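Local coordinates for DegV family protein (Eubacterium eligens, PDB 3FDJ) that is of unknown function but belongs to the DegV family, whose members typically bind fatty acids, so it probably binds a lipid, at residues L182-I187 with I199-G204. Numbering follows the deposited sequence.
Sequences LGISVI and IGKCRG. With NA (sodium ion), chain E; ACY (acetic acid), chain F.
I187 and C202 form the tight side of this antiparallel hairpin pairing: CD1 of I187 lies against CB of C202 at 3.8 Å, with SG just beyond, and L208 of helix 205-219 touches both side chains. In the middle, S185 and C202 form a hydrogen-bonded pair with unequal bonds. S185 N reaches C202 O at 2.9 Å, almost straight at 176°, while the return bond from C202 N to S185 O is bent to 136°. At I187 the regularity breaks in a classic beta bulge: I187 O takes a short bond from I199 N (2.7 Å) and a weak one from G200 N (3.3 Å), so one carbonyl faces two donors.

Toward R203 the contact opens to solvent. Water 1 accepts from G204 N and donates to G183 O, bridging the two segments just beyond the strand pairing, at the N-cap of helix 205-219. R203, its chain bent at chi3 (-85°), turns back across I184, its NE 3.7 Å from I184 CD1. NH1 bonds L182 O at 3.0 Å, tilted out of the guanidinium plane, and G183 O lies over one face. An acetic acid molecule, probably from the crystallisation liquor, sits at the guanidinium edge, its OXT 2.6 Å from R203 NE and its O bonded to NH1.

I184 O points away from 199-204 and binds sodium at 2.4 Å, as do the carbonyls of K160 and A179 and two waters. Sodium probably polarises the I184 carbonyl, whereas L182 O, the protein's own partner, and the acetic acid, perhaps as a carboxylate, probably help to hold the guanidinium in this crystal.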
# COMPACT_ATOMS: atom_id res chain seq x y z
N LEU A 182 -3.21 21.32 -14.73
CA LEU A 182 -4.34 21.36 -13.78
C LEU A 182 -5.53 20.59 -14.32
O LEU A 182 -6.00 20.86 -15.43
CB LEU A 182 -4.76 22.80 -13.50
CG LEU A 182 -5.81 22.99 -12.40
CD1 LEU A 182 -5.22 22.65 -11.02
CD2 LEU A 182 -6.37 24.38 -12.44
N GLY A 183 -6.02 19.64 -13.53
CA GLY A 183 -7.15 18.79 -13.93
C GLY A 183 -6.78 17.47 -14.59
O GLY A 183 -7.67 16.68 -14.95
N ILE A 184 -5.48 17.23 -14.80
CA ILE A 184 -5.01 15.97 -15.36
C ILE A 184 -4.46 15.08 -14.26
O ILE A 184 -3.62 15.51 -13.48
CB ILE A 184 -3.90 16.17 -16.44
CG1 ILE A 184 -4.43 17.01 -17.59
CG2 ILE A 184 -3.44 14.82 -17.00
CD1 ILE A 184 -5.70 16.43 -18.25
N SER A 185 -4.94 13.84 -14.23
CA SER A 185 -4.38 12.78 -13.40
C SER A 185 -3.67 11.74 -14.24
O SER A 185 -3.98 11.58 -15.41
CB SER A 185 -5.50 12.08 -12.65
OG SER A 185 -6.15 12.98 -11.77
N VAL A 186 -2.73 11.03 -13.62
CA VAL A 186 -2.07 9.89 -14.24
C VAL A 186 -2.59 8.63 -13.61
O VAL A 186 -2.66 8.52 -12.36
CB VAL A 186 -0.55 9.93 -14.09
CG1 VAL A 186 0.10 8.60 -14.56
CG2 VAL A 186 0.01 11.16 -14.83
N ILE A 187 -2.98 7.69 -14.46
CA ILE A 187 -3.45 6.38 -14.03
C ILE A 187 -2.29 5.39 -14.10
O ILE A 187 -1.58 5.33 -15.11
CB ILE A 187 -4.61 5.89 -14.92
CG1 ILE A 187 -5.78 6.86 -14.89
CG2 ILE A 187 -5.09 4.49 -14.45
CD1 ILE A 187 -6.87 6.52 -15.96
N ILE A 199 -0.32 3.94 -17.04
CA ILE A 199 -1.24 3.39 -18.02
C ILE A 199 -1.71 4.50 -18.95
O ILE A 199 -1.93 4.28 -20.14
CB ILE A 199 -2.50 2.80 -17.31
CG1 ILE A 199 -2.18 1.45 -16.69
CG2 ILE A 199 -3.69 2.70 -18.29
CD1 ILE A 199 -3.32 0.88 -15.90
N GLY A 200 -1.89 5.69 -18.41
CA GLY A 200 -2.35 6.81 -19.19
C GLY A 200 -2.78 7.99 -18.35
O GLY A 200 -2.68 7.97 -17.17
N LYS A 201 -3.25 9.04 -19.02
CA LYS A 201 -3.67 10.26 -18.33
C LYS A 201 -5.17 10.31 -18.35
O LYS A 201 -5.82 9.61 -19.14
CB LYS A 201 -3.11 11.48 -19.05
CG LYS A 201 -3.85 11.84 -20.30
CD LYS A 201 -3.11 12.84 -21.12
CE LYS A 201 -3.89 14.07 -21.34
NZ LYS A 201 -3.00 15.13 -21.86
N CYS A 202 -5.73 11.17 -17.53
CA CYS A 202 -7.14 11.25 -17.44
C CYS A 202 -7.62 12.63 -17.03
O CYS A 202 -7.14 13.18 -16.04
CB CYS A 202 -7.53 10.22 -16.40
SG CYS A 202 -9.19 9.93 -16.40
N ARG A 203 -8.56 13.21 -17.78
CA ARG A 203 -9.17 14.48 -17.37
C ARG A 203 -10.55 14.29 -16.71
O ARG A 203 -11.59 14.19 -17.40
CB ARG A 203 -9.31 15.45 -18.55
CG ARG A 203 -9.91 16.80 -18.10
CD ARG A 203 -9.82 17.93 -19.14
NE ARG A 203 -8.53 18.62 -19.07
CZ ARG A 203 -8.18 19.50 -18.13
NH1 ARG A 203 -6.96 20.03 -18.15
NH2 ARG A 203 -9.02 19.85 -17.16
N GLY A 204 -10.54 14.26 -15.39
CA GLY A 204 -11.76 14.31 -14.60
C GLY A 204 -12.23 12.97 -14.09
O GLY A 204 -11.87 11.92 -14.63
NA NA E . -2.75 17.28 -12.18
C ACY F . -6.28 18.16 -21.44
O ACY F . -5.64 18.86 -20.62
OXT ACY F . -7.36 17.60 -21.16
CH3 ACY F . -5.70 18.01 -22.82
O HOH W 1 -8.51 14.41 -13.33
O HOH W 2 -4.72 17.51 -11.39
O HOH W 3 -2.29 19.19 -11.03